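Local coordinates for cysteine hydrolase (Vibrio cholerae, PDB 6V98), which is a type VI secretion system effector, delivered against rival bacteria and probably acting as a cysteine hydrolase of the papain-like (CA) peptidase clan, at residues K98-V103 with L190-K195; I8-P13 with G111-V116; N75-G80 with L105-E110; L49-T54 with K121-A126. All blocks are in the same frame, centred on the assembly; numbering follows the deposited sequence.

Contact 1 (K98-V103 with L190-K195); sequences KVLKEV and LDYDYK
Leu-100 lays its CB over one face of the Tyr-192 ring. The CB sits above the middle of the ring, 3.8 Å from the centroid and only 6° off the ring normal, which makes a CH-pi contact. The two side chains run past each other in opposite directions. Leu-100 CD1 therefore ends near the root of the tyrosine, 3.8 Å from Tyr-192 CB. The same methyl group, Leu-100 CD1, also approaches Leu-190 CD2 at 4.3 Å, so both inward residues of the strand meet one leucine. With CG anti to the backbone N (chi1 166°), the ring of Tyr-192 extends toward the helix. Tyr-192 OH comes to 3.3 Å from Lys-101 CB. This is a packing contact; the hydroxyl is hydrogen-bonded to Asn-197 OD1, in the turn after the strand. Lys-101 crosses Tyr-194 at about a right angle, with Lys-101 CG 3.6 Å from Tyr-194 CE1. The lysine chain bends at the last two torsions and brings Lys-101 NZ to 3.7 Å from Tyr-194 OH. The contact changes from a buried apolar centre at Leu-100 to a partly exposed edge at Lys-101. Leu-199 of the next strand also touches Leu-100 and Leu-190. The axes of 98-103 and 190-193 cross at -65°, as a helix packed on one face of an antiparallel beta sheet.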
loop_
_atom_site.group_PDB
_atom_site.type_symbol
_atom_site.label_atom_id
_atom_site.label_comp_id
_atom_site.label_asym_id
_atom_site.label_seq_id
_atom_site.Cartn_x
_atom_site.Cartn_y
_atom_site.Cartn_z
ATOM N N LYS A 98 4.264 14.838 2.792
ATOM C CA LYS A 98 5.174 14.857 1.652
ATOM C C LYS A 98 5.165 13.520 0.928
ATOM O O LYS A 98 5.165 13.471 -0.308
ATOM C CB LYS A 98 6.585 15.208 2.119
ATOM C CG LYS A 98 7.596 15.306 1.004
ATOM C CD LYS A 98 8.932 15.764 1.534
ATOM C CE LYS A 98 9.958 15.790 0.429
ATOM N NZ LYS A 98 11.297 16.134 0.973
ATOM N N VAL A 99 5.129 12.420 1.689
ATOM C CA VAL A 99 5.076 11.086 1.103
ATOM C C VAL A 99 3.736 10.847 0.428
ATOM O O VAL A 99 3.669 10.232 -0.641
ATOM C CB VAL A 99 5.346 10.022 2.183
ATOM C CG1 VAL A 99 5.053 8.605 1.647
ATOM C CG2 VAL A 99 6.781 10.129 2.672
ATOM N N LEU A 100 2.642 11.288 1.057
ATOM C CA LEU A 100 1.329 11.028 0.481
ATOM C C LEU A 100 1.181 11.752 -0.849
ATOM O O LEU A 100 0.683 11.184 -1.826
ATOM C CB LEU A 100 0.234 11.438 1.462
ATOM C CG LEU A 100 0.144 10.555 2.724
ATOM C CD1 LEU A 100 -0.919 11.077 3.687
ATOM C CD2 LEU A 100 -0.120 9.076 2.356
ATOM N N LYS A 101 1.628 13.007 -0.907
ATOM C CA LYS A 101 1.614 13.727 -2.175
ATOM C C LYS A 101 2.444 13.004 -3.235
ATOM O O LYS A 101 2.033 12.910 -4.399
ATOM C CB LYS A 101 2.136 15.143 -1.968
ATOM C CG LYS A 101 1.802 16.067 -3.105
ATOM C CD LYS A 101 2.166 17.499 -2.765
ATOM C CE LYS A 101 1.167 18.449 -3.400
ATOM N NZ LYS A 101 1.445 18.643 -4.842
ATOM N N GLU A 102 3.631 12.520 -2.863
ATOM C CA GLU A 102 4.463 11.783 -3.812
ATOM C C GLU A 102 3.717 10.574 -4.355
ATOM O O GLU A 102 3.667 10.348 -5.570
ATOM C CB GLU A 102 5.773 11.353 -3.142
ATOM C CG GLU A 102 6.746 12.518 -2.864
ATOM C CD GLU A 102 7.938 12.094 -2.015
ATOM O OE1 GLU A 102 7.831 11.059 -1.339
ATOM O OE2 GLU A 102 8.973 12.790 -2.016
ATOM N N VAL A 103 3.113 9.793 -3.455
ATOM C CA VAL A 103 2.463 8.546 -3.851
ATOM C C VAL A 103 1.244 8.830 -4.717
ATOM O O VAL A 103 0.999 8.143 -5.723
ATOM C CB VAL A 103 2.116 7.741 -2.584
ATOM C CG1 VAL A 103 1.143 6.634 -2.891
ATOM C CG2 VAL A 103 3.399 7.185 -1.965
ATOM N N LEU A 190 -6.911 6.729 7.715
ATOM C CA LEU A 190 -6.112 7.791 7.116
ATOM C C LEU A 190 -6.874 8.322 5.914
ATOM O O LEU A 190 -7.322 7.538 5.072
ATOM C CB LEU A 190 -4.727 7.278 6.691
ATOM C CG LEU A 190 -3.797 8.246 5.971
ATOM C CD1 LEU A 190 -3.594 9.478 6.819
ATOM C CD2 LEU A 190 -2.468 7.594 5.651
ATOM N N ASP A 191 -7.057 9.637 5.862
ATOM C CA ASP A 191 -7.663 10.297 4.712
ATOM C C ASP A 191 -6.734 11.402 4.237
ATOM O O ASP A 191 -6.213 12.172 5.050
ATOM C CB ASP A 191 -9.042 10.866 5.063
ATOM C CG ASP A 191 -10.107 9.785 5.151
ATOM O OD1 ASP A 191 -10.646 9.395 4.093
ATOM O OD2 ASP A 191 -10.389 9.318 6.278
ATOM N N TYR A 192 -6.520 11.477 2.926
ATOM C CA TYR A 192 -5.640 12.487 2.363
ATOM C C TYR A 192 -6.267 13.008 1.084
ATOM O O TYR A 192 -6.716 12.218 0.249
ATOM C CB TYR A 192 -4.238 11.927 2.075
ATOM C CG TYR A 192 -3.404 12.833 1.202
ATOM C CD1 TYR A 192 -2.764 13.945 1.732
ATOM C CD2 TYR A 192 -3.249 12.579 -0.160
ATOM C CE1 TYR A 192 -1.990 14.781 0.934
ATOM C CE2 TYR A 192 -2.478 13.417 -0.968
ATOM C CZ TYR A 192 -1.857 14.513 -0.414
ATOM O OH TYR A 192 -1.089 15.343 -1.203
ATOM N N ASP A 193 -6.308 14.326 0.931
ATOM C CA ASP A 193 -6.775 14.937 -0.307
ATOM C C ASP A 193 -5.602 15.585 -1.022
ATOM O O ASP A 193 -4.885 16.405 -0.436
ATOM C CB ASP A 193 -7.869 15.974 -0.047
ATOM C CG ASP A 193 -8.373 16.605 -1.330
ATOM O OD1 ASP A 193 -9.048 15.900 -2.110
ATOM O OD2 ASP A 193 -8.072 17.794 -1.564
ATOM N N TYR A 194 -5.423 15.225 -2.296
ATOM C CA TYR A 194 -4.287 15.724 -3.060
ATOM C C TYR A 194 -4.464 17.190 -3.423
ATOM O O TYR A 194 -3.511 17.975 -3.339
ATOM C CB TYR A 194 -4.111 14.890 -4.324
ATOM C CG TYR A 194 -2.928 15.292 -5.190
ATOM C CD1 TYR A 194 -1.646 14.829 -4.909
ATOM C CD2 TYR A 194 -3.100 16.108 -6.297
ATOM C CE1 TYR A 194 -0.569 15.189 -5.700
ATOM C CE2 TYR A 194 -2.029 16.471 -7.093
ATOM C CZ TYR A 194 -0.765 15.999 -6.790
ATOM O OH TYR A 194 0.310 16.343 -7.576
ATOM N N LYS A 195 -5.678 17.573 -3.823
ATOM C CA LYS A 195 -5.909 18.938 -4.283
ATOM C C LYS A 195 -5.697 19.942 -3.159
ATOM O O LYS A 195 -5.093 20.999 -3.365
ATOM C CB LYS A 195 -7.319 19.067 -4.865
ATOM C CG LYS A 195 -7.415 18.728 -6.342
ATOM C CD LYS A 195 -6.045 18.743 -6.978
ATOM C CE LYS A 195 -6.118 18.456 -8.458
ATOM N NZ LYS A 195 -4.764 18.625 -9.042
#

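Contact 2 (I8-P13 with G111-V116); sequences IPVVFP and GRISGV
Val-11 and Ser-114 face each other as a hydrogen-bonded antiparallel pair. Val-11 N donates to Ser-114 O at 2.8 Å, and Ser-114 N returns a bond to Val-11 O, also at 2.8 Å. The second bond lies in the carbonyl plane; in the first the donor is tilted 20° from it. A weak third bond runs from Val-116 N to Pro-9 O, at 3.3 Å. Val-10 and Gly-115, the next pair along, are non-hydrogen-bonded, with their CA atoms 4.4 Å apart. Val-116 O is buried without a hydrogen-bond partner in the model; Ile-8 CA makes a CA-H...O contact to it at 3.3 Å. Ile-113 splits its two branches: CG2 meets Val-10 CB at 3.7 Å, while CG1 reaches Phe-12 CE2 at 3.6 Å. At the strand end Pro-13 CG sits over the centre of the Arg-112 guanidinium, 3.6 Å above its plane. Arg-112 CG stands between the backbone N and the carbonyl carbon (chi1 74°), and the chain then extends to pass the proline. Farther out, Asp-14 makes a salt bridge to Arg-112 NE. Helix 93-107 packs on Phe-12 and Ile-113, and helix 176-184 on Val-11, Ser-114 and Val-116. Gln-184, a calcium ligand, is also hydrogen-bonded through NE2 to Gly-115 O. The chemistry implies a buried sheet centre held mainly by backbone bonds, with an exposed arginine packed on by Pro-13 and paired with Asp-14.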
loop_
_atom_site.group_PDB
_atom_site.type_symbol
_atom_site.label_atom_id
_atom_site.label_comp_id
_atom_site.label_asym_id
_atom_site.label_seq_id
_atom_site.Cartn_x
_atom_site.Cartn_y
_atom_site.Cartn_z
ATOM N N ILE A 8 1.021 1.034 6.111
ATOM C CA ILE A 8 -0.092 1.898 5.736
ATOM C C ILE A 8 -0.595 1.463 4.368
ATOM O O ILE A 8 -0.117 1.976 3.340
ATOM C CB ILE A 8 0.322 3.378 5.731
ATOM C CG1 ILE A 8 0.976 3.743 7.063
ATOM C CG2 ILE A 8 -0.880 4.274 5.453
ATOM C CD1 ILE A 8 1.443 5.186 7.123
ATOM N N PRO A 9 -1.509 0.497 4.307
ATOM C CA PRO A 9 -2.243 0.253 3.065
ATOM C C PRO A 9 -2.903 1.545 2.624
ATOM O O PRO A 9 -3.514 2.249 3.432
ATOM C CB PRO A 9 -3.278 -0.809 3.465
ATOM C CG PRO A 9 -2.677 -1.499 4.686
ATOM C CD PRO A 9 -1.945 -0.384 5.405
ATOM N N VAL A 10 -2.764 1.874 1.341
ATOM C CA VAL A 10 -3.374 3.076 0.779
ATOM C C VAL A 10 -4.193 2.668 -0.437
ATOM O O VAL A 10 -3.728 1.878 -1.263
ATOM C CB VAL A 10 -2.318 4.146 0.426
ATOM C CG1 VAL A 10 -1.657 4.667 1.718
ATOM C CG2 VAL A 10 -1.257 3.598 -0.516
ATOM N N VAL A 11 -5.419 3.178 -0.530
ATOM C CA VAL A 11 -6.281 2.968 -1.683
ATOM C C VAL A 11 -6.606 4.328 -2.284
ATOM O O VAL A 11 -6.791 5.312 -1.560
ATOM C CB VAL A 11 -7.568 2.205 -1.297
ATOM C CG1 VAL A 11 -8.541 2.146 -2.467
ATOM C CG2 VAL A 11 -7.217 0.781 -0.820
ATOM N N PHE A 12 -6.643 4.381 -3.611
ATOM C CA PHE A 12 -6.998 5.580 -4.362
ATOM C C PHE A 12 -8.387 5.315 -4.913
ATOM O O PHE A 12 -8.525 4.756 -6.008
ATOM C CB PHE A 12 -5.991 5.830 -5.489
ATOM C CG PHE A 12 -4.550 5.765 -5.032
ATOM C CD1 PHE A 12 -3.818 4.587 -5.156
ATOM C CD2 PHE A 12 -3.938 6.882 -4.463
ATOM C CE1 PHE A 12 -2.500 4.524 -4.724
ATOM C CE2 PHE A 12 -2.626 6.838 -4.040
ATOM C CZ PHE A 12 -1.903 5.652 -4.167
ATOM N N PRO A 13 -9.452 5.664 -4.187
ATOM C CA PRO A 13 -10.788 5.189 -4.582
ATOM C C PRO A 13 -11.292 5.786 -5.877
ATOM O O PRO A 13 -12.217 5.225 -6.475
ATOM C CB PRO A 13 -11.684 5.608 -3.406
ATOM C CG PRO A 13 -10.782 6.227 -2.387
ATOM C CD PRO A 13 -9.517 6.609 -3.062
ATOM N N GLY A 111 -5.166 11.572 -7.062
ATOM C CA GLY A 111 -6.424 11.506 -6.362
ATOM C C GLY A 111 -6.238 11.376 -4.856
ATOM O O GLY A 111 -5.126 11.286 -4.332
ATOM N N ARG A 112 -7.375 11.342 -4.167
ATOM C CA ARG A 112 -7.366 11.213 -2.716
ATOM C C ARG A 112 -6.975 9.798 -2.308
ATOM O O ARG A 112 -7.040 8.851 -3.097
ATOM C CB ARG A 112 -8.737 11.561 -2.116
ATOM C CG ARG A 112 -9.820 10.494 -2.325
ATOM C CD ARG A 112 -11.201 10.996 -1.915
ATOM N NE ARG A 112 -12.279 10.057 -2.253
ATOM C CZ ARG A 112 -12.793 9.165 -1.406
ATOM N NH1 ARG A 112 -12.326 9.066 -0.163
ATOM N NH2 ARG A 112 -13.781 8.371 -1.796
ATOM N N ILE A 113 -6.581 9.664 -1.043
ATOM C CA ILE A 113 -6.152 8.394 -0.471
ATOM C C ILE A 113 -7.089 8.041 0.671
ATOM O O ILE A 113 -7.429 8.906 1.486
ATOM C CB ILE A 113 -4.694 8.470 0.016
ATOM C CG1 ILE A 113 -3.757 8.661 -1.178
ATOM C CG2 ILE A 113 -4.322 7.229 0.875
ATOM C CD1 ILE A 113 -2.314 8.823 -0.819
ATOM N N SER A 114 -7.543 6.790 0.700
ATOM C CA SER A 114 -8.141 6.174 1.879
ATOM C C SER A 114 -7.170 5.122 2.391
ATOM O O SER A 114 -6.758 4.254 1.624
ATOM C CB SER A 114 -9.486 5.517 1.542
ATOM O OG SER A 114 -10.440 6.454 1.074
ATOM N N GLY A 115 -6.800 5.186 3.681
ATOM C CA GLY A 115 -5.829 4.253 4.216
ATOM C C GLY A 115 -6.183 3.785 5.616
ATOM O O GLY A 115 -7.141 4.257 6.233
ATOM N N VAL A 116 -5.405 2.816 6.091
ATOM C CA VAL A 116 -5.397 2.420 7.494
ATOM C C VAL A 116 -3.954 2.433 7.962
ATOM O O VAL A 116 -3.026 2.241 7.169
ATOM C CB VAL A 116 -6.031 1.026 7.737
ATOM C CG1 VAL A 116 -7.511 1.061 7.407
ATOM C CG2 VAL A 116 -5.294 -0.068 6.926
#

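Contact 3 (N75-G80 with L105-E110); sequences NVRKVG and LRSGQE
The C-terminal end of helix 93-107 meets the edge strand 75-78 and the residues that follow it, in a small contact near the surface. Val-79 supplies the apolar part. Its two methyl groups divide the work: CG1 rests 3.8 Å from Arg-106 CD, and CG2 lies 3.7 Å from Ser-107 OG. With CG1 anti to the backbone N (chi1 -179°), the valine touches both Arg-106 and Ser-107. Arg-106 crosses it obliquely and continues outward as an extended chain. The edge of its guanidinium then meets the backbone of Gly-80, with Arg-106 NH1 2.8 Å from Gly-80 O and the oxygen near the guanidinium plane. Arg-77 comes in from the strand, likewise extended from CG to NE. Arg-77 NH2 is 3.3 Å from Arg-106 O. The main polar partner of this arginine is Glu-61, which forms a salt bridge with Arg-77 NE. Ser-107 OG is hydrogen-bonded to the same carboxylate oxygen, Glu-61 OE2. One acidic group of strand 57-63 thus serves both sides of the contact, and its negative charge probably stabilises the Arg-77 guanidinium. Strand 57-63 pairs with strand 75-78, and its Tyr-59 touches both Val-79 and Ser-107 beside the helix end.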
loop_
_atom_site.group_PDB
_atom_site.type_symbol
_atom_site.label_atom_id
_atom_site.label_comp_id
_atom_site.label_asym_id
_atom_site.label_seq_id
_atom_site.Cartn_x
_atom_site.Cartn_y
_atom_site.Cartn_z
ATOM N N ASN A 75 2.614 -7.050 -12.253
ATOM C CA ASN A 75 3.967 -6.999 -11.717
ATOM C C ASN A 75 3.979 -6.146 -10.466
ATOM O O ASN A 75 3.207 -5.193 -10.345
ATOM C CB ASN A 75 4.976 -6.411 -12.706
ATOM C CG ASN A 75 5.199 -7.304 -13.913
ATOM O OD1 ASN A 75 5.961 -8.274 -13.855
ATOM N ND2 ASN A 75 4.508 -6.994 -15.011
ATOM N N VAL A 76 4.874 -6.489 -9.554
ATOM C CA VAL A 76 5.145 -5.658 -8.388
ATOM C C VAL A 76 6.099 -4.552 -8.802
ATOM O O VAL A 76 7.036 -4.777 -9.576
ATOM C CB VAL A 76 5.761 -6.497 -7.258
ATOM C CG1 VAL A 76 6.099 -5.618 -6.041
ATOM C CG2 VAL A 76 4.834 -7.640 -6.877
ATOM N N ARG A 77 5.886 -3.352 -8.279
ATOM C CA ARG A 77 6.882 -2.315 -8.479
ATOM C C ARG A 77 7.094 -1.559 -7.183
ATOM O O ARG A 77 6.226 -1.508 -6.301
ATOM C CB ARG A 77 6.500 -1.378 -9.642
ATOM C CG ARG A 77 5.662 -0.200 -9.309
ATOM C CD ARG A 77 5.574 0.800 -10.501
ATOM N NE ARG A 77 4.572 1.816 -10.207
ATOM C CZ ARG A 77 4.181 2.782 -11.029
ATOM N NH1 ARG A 77 4.704 2.896 -12.248
ATOM N NH2 ARG A 77 3.258 3.643 -10.621
ATOM N N LYS A 78 8.293 -1.014 -7.069
ATOM C CA LYS A 78 8.714 -0.215 -5.938
ATOM C C LYS A 78 8.868 1.207 -6.445
ATOM O O LYS A 78 9.443 1.414 -7.515
ATOM C CB LYS A 78 10.038 -0.740 -5.398
ATOM C CG LYS A 78 10.661 0.104 -4.341
ATOM C CD LYS A 78 12.005 -0.487 -3.935
ATOM C CE LYS A 78 12.477 0.166 -2.653
ATOM N NZ LYS A 78 12.641 1.636 -2.836
ATOM N N VAL A 79 8.318 2.170 -5.715
ATOM C CA VAL A 79 8.436 3.581 -6.073
ATOM C C VAL A 79 9.227 4.262 -4.972
ATOM O O VAL A 79 8.833 4.205 -3.803
ATOM C CB VAL A 79 7.070 4.259 -6.238
ATOM C CG1 VAL A 79 7.266 5.731 -6.648
ATOM C CG2 VAL A 79 6.213 3.509 -7.245
ATOM N N GLY A 80 10.331 4.911 -5.339
ATOM C CA GLY A 80 11.082 5.687 -4.367
ATOM C C GLY A 80 10.260 6.823 -3.786
ATOM O O GLY A 80 9.594 7.543 -4.537
ATOM N N LEU A 105 0.740 11.413 -6.735
ATOM C CA LEU A 105 1.171 11.817 -8.069
ATOM C C LEU A 105 1.708 10.630 -8.853
ATOM O O LEU A 105 1.369 10.446 -10.029
ATOM C CB LEU A 105 2.251 12.901 -7.975
ATOM C CG LEU A 105 2.911 13.246 -9.313
ATOM C CD1 LEU A 105 1.856 13.711 -10.309
ATOM C CD2 LEU A 105 3.998 14.323 -9.147
ATOM N N ARG A 106 2.552 9.820 -8.210
ATOM C CA ARG A 106 3.362 8.846 -8.932
ATOM C C ARG A 106 2.582 7.579 -9.216
ATOM O O ARG A 106 2.807 6.939 -10.247
ATOM C CB ARG A 106 4.629 8.512 -8.132
ATOM C CG ARG A 106 5.682 9.620 -8.197
ATOM C CD ARG A 106 6.787 9.493 -7.151
ATOM N NE ARG A 106 7.549 10.758 -7.076
ATOM C CZ ARG A 106 8.474 11.023 -6.158
ATOM N NH1 ARG A 106 8.771 10.116 -5.239
ATOM N NH2 ARG A 106 9.105 12.197 -6.153
ATOM N N SER A 107 1.665 7.221 -8.322
ATOM C CA SER A 107 0.934 5.962 -8.400
ATOM C C SER A 107 -0.576 6.120 -8.341
ATOM O O SER A 107 -1.285 5.151 -8.611
ATOM C CB SER A 107 1.372 5.024 -7.261
ATOM O OG SER A 107 2.745 4.709 -7.369
ATOM N N GLY A 108 -1.092 7.290 -7.986
ATOM C CA GLY A 108 -2.498 7.387 -7.660
ATOM C C GLY A 108 -3.343 8.340 -8.476
ATOM O O GLY A 108 -4.423 8.729 -8.017
ATOM N N GLN A 109 -2.887 8.720 -9.676
ATOM C CA GLN A 109 -3.658 9.581 -10.577
ATOM C C GLN A 109 -4.028 10.909 -9.912
ATOM O O GLN A 109 -5.045 11.539 -10.246
ATOM C CB GLN A 109 -4.909 8.862 -11.096
ATOM C CG GLN A 109 -4.563 7.673 -12.002
ATOM C CD GLN A 109 -5.780 7.031 -12.642
ATOM O OE1 GLN A 109 -6.909 7.465 -12.428
ATOM N NE2 GLN A 109 -5.552 5.963 -13.416
ATOM N N GLU A 110 -3.196 11.336 -8.964
ATOM C CA GLU A 110 -3.357 12.619 -8.294
ATOM C C GLU A 110 -4.714 12.703 -7.611
ATOM O O GLU A 110 -5.349 13.757 -7.577
ATOM C CB GLU A 110 -3.152 13.789 -9.266
ATOM C CG GLU A 110 -1.739 13.872 -9.826
ATOM C CD GLU A 110 -1.617 14.910 -10.920
ATOM O OE1 GLU A 110 -1.940 14.598 -12.076
ATOM O OE2 GLU A 110 -1.238 16.049 -10.606
#

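Contact 4 (L49-T54 with K121-A126); sequences LINGET and KFFSEA
The start of helix 123-134 packs against an Asx turn that follows strand 44-50. Asn-51 makes the turn and also packs on the helix start. Asn-51 OD1 accepts from Glu-53 N at 2.8 Å, in the carbonyl plane, and from Thr-54 N at 3.1 Å, with that donor above the plane. Two bonds thus fix the rotation of the amide. The side chain crosses Phe-123 at about a right angle. Asn-51 CB lies over one face of the ring, offset toward the rim, in a CH-pi contact 3.9 Å from the centroid. Asn-51 ND2 lies over the same face, 3.7 Å from Phe-123 CD2, with the amide and ring planes 53° apart. Phe-123 reaches the turn because its CG is anti to the backbone N (chi1 179°). Leu-49 CG is 3.7 Å from Phe-123 CD1, and Leu-49 CD1 is 3.7 Å from Ala-126 CB. Leu-49 CD1 also meets the Phe-122 ring edge, 4.0 Å from Phe-122 CE1. Asp-5 receives the N-H groups of Phe-122, the N-cap residue, and Phe-123 through OD2, and that of Gly-52 through OD1. Asp-5 thus joins the Asx turn to the helix N-terminus, where the helix packs on the sheet end.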
loop_
_atom_site.group_PDB
_atom_site.type_symbol
_atom_site.label_atom_id
_atom_site.label_comp_id
_atom_site.label_asym_id
_atom_site.label_seq_id
_atom_site.Cartn_x
_atom_site.Cartn_y
_atom_site.Cartn_z
ATOM N N LEU A 49 5.512 1.395 3.850
ATOM C CA LEU A 49 6.164 0.670 4.934
ATOM C C LEU A 49 7.176 1.590 5.600
ATOM O O LEU A 49 8.046 2.141 4.923
ATOM C CB LEU A 49 6.862 -0.588 4.400
ATOM C CG LEU A 49 7.792 -1.286 5.394
ATOM C CD1 LEU A 49 6.979 -1.977 6.463
ATOM C CD2 LEU A 49 8.684 -2.288 4.680
ATOM N N ILE A 50 7.075 1.757 6.917
ATOM C CA ILE A 50 7.942 2.687 7.640
ATOM C C ILE A 50 8.629 1.982 8.802
ATOM O O ILE A 50 7.969 1.320 9.612
ATOM C CB ILE A 50 7.167 3.906 8.162
ATOM C CG1 ILE A 50 6.520 4.644 6.995
ATOM C CG2 ILE A 50 8.124 4.830 8.927
ATOM C CD1 ILE A 50 5.478 5.650 7.427
ATOM N N ASN A 51 9.953 2.138 8.881
ATOM C CA ASN A 51 10.728 1.727 10.047
ATOM C C ASN A 51 10.425 2.650 11.223
ATOM O O ASN A 51 10.700 3.854 11.159
ATOM C CB ASN A 51 12.221 1.765 9.727
ATOM C CG ASN A 51 13.066 1.131 10.821
ATOM O OD1 ASN A 51 13.010 1.544 11.977
ATOM N ND2 ASN A 51 13.829 0.102 10.466
ATOM N N GLY A 52 9.875 2.085 12.302
ATOM C CA GLY A 52 9.481 2.892 13.448
ATOM C C GLY A 52 10.633 3.485 14.234
ATOM O O GLY A 52 10.421 4.433 15.001
ATOM N N GLU A 53 11.843 2.948 14.071
ATOM C CA GLU A 53 13.034 3.489 14.724
ATOM C C GLU A 53 13.665 4.624 13.933
ATOM O O GLU A 53 14.072 5.633 14.517
ATOM C CB GLU A 53 14.083 2.395 14.914
ATOM C CG GLU A 53 13.615 1.200 15.712
ATOM C CD GLU A 53 14.056 1.263 17.151
ATOM O OE1 GLU A 53 14.404 2.372 17.612
ATOM O OE2 GLU A 53 14.055 0.203 17.815
ATOM N N THR A 54 13.768 4.472 12.610
ATOM C CA THR A 54 14.564 5.366 11.779
ATOM C C THR A 54 13.749 6.245 10.847
ATOM O O THR A 54 14.283 7.242 10.345
ATOM C CB THR A 54 15.544 4.556 10.922
ATOM O OG1 THR A 54 14.799 3.679 10.070
ATOM C CG2 THR A 54 16.466 3.733 11.800
ATOM N N LYS A 121 5.974 -5.014 14.999
ATOM C CA LYS A 121 7.404 -5.198 14.755
ATOM C C LYS A 121 7.537 -6.091 13.532
ATOM O O LYS A 121 7.409 -7.313 13.634
ATOM C CB LYS A 121 8.104 -5.799 15.970
ATOM C CG LYS A 121 8.046 -4.920 17.216
ATOM C CD LYS A 121 8.848 -3.640 17.010
ATOM C CE LYS A 121 8.800 -2.724 18.223
ATOM N NZ LYS A 121 8.107 -3.315 19.396
ATOM N N PHE A 122 7.783 -5.487 12.363
ATOM C CA PHE A 122 7.794 -6.295 11.152
ATOM C C PHE A 122 8.570 -5.694 9.988
ATOM O O PHE A 122 8.468 -6.208 8.872
ATOM C CB PHE A 122 6.356 -6.573 10.693
ATOM C CG PHE A 122 5.494 -5.354 10.644
ATOM C CD1 PHE A 122 5.799 -4.298 9.791
ATOM C CD2 PHE A 122 4.377 -5.254 11.446
ATOM C CE1 PHE A 122 5.016 -3.158 9.758
ATOM C CE2 PHE A 122 3.584 -4.112 11.412
ATOM C CZ PHE A 122 3.899 -3.071 10.560
ATOM N N PHE A 123 9.334 -4.615 10.209
ATOM C CA PHE A 123 9.919 -3.913 9.069
ATOM C C PHE A 123 10.773 -4.838 8.206
ATOM O O PHE A 123 10.602 -4.883 6.982
ATOM C CB PHE A 123 10.748 -2.710 9.519
ATOM C CG PHE A 123 11.378 -1.974 8.367
ATOM C CD1 PHE A 123 10.688 -0.963 7.709
ATOM C CD2 PHE A 123 12.637 -2.321 7.911
ATOM C CE1 PHE A 123 11.259 -0.296 6.633
ATOM C CE2 PHE A 123 13.207 -1.659 6.837
ATOM C CZ PHE A 123 12.515 -0.649 6.201
ATOM N N SER A 124 11.728 -5.552 8.809
ATOM C CA SER A 124 12.622 -6.363 7.982
ATOM C C SER A 124 11.867 -7.506 7.313
ATOM O O SER A 124 12.152 -7.854 6.159
ATOM C CB SER A 124 13.793 -6.898 8.810
ATOM O OG SER A 124 13.372 -7.883 9.732
ATOM N N GLU A 125 10.885 -8.085 8.005
ATOM C CA GLU A 125 10.101 -9.157 7.400
ATOM C C GLU A 125 9.245 -8.646 6.248
ATOM O O GLU A 125 9.099 -9.325 5.223
ATOM C CB GLU A 125 9.222 -9.818 8.450
ATOM C CG GLU A 125 9.996 -10.590 9.516
ATOM C CD GLU A 125 10.439 -9.737 10.688
ATOM O OE1 GLU A 125 11.029 -10.311 11.630
ATOM O OE2 GLU A 125 10.207 -8.505 10.669
ATOM N N ALA A 126 8.640 -7.467 6.413
ATOM C CA ALA A 126 7.832 -6.902 5.335
ATOM C C ALA A 126 8.697 -6.536 4.139
ATOM O O ALA A 126 8.325 -6.799 2.985
ATOM C CB ALA A 126 7.076 -5.669 5.834
#

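All four contacts reach the same antiparallel sheet. Contact 2 is one of its inner strand pairs, and contact 1 adds the next strand and helix 93-107. A probable hydrogen bond, Leu-190 O to Gly-115 N at 2.8 Å, joins them. Contact 3 uses the end of the same helix; there Phe-12 CD2 is 3.5 Å from Gly-108 CA. Contact 4 lies across the chain centre from contact 2, about 20 Å between centres, and touches it where Ile-8 CD1 is 4.1 Å from Ile-50 CD1. A bound calcium ion lies about 5 Å from the Ser-114 side chain; that of Leu-190 is about 9 Å from a calcium ion. Val-11 of contact 2 touches Met-153, next to the modified Cys-152.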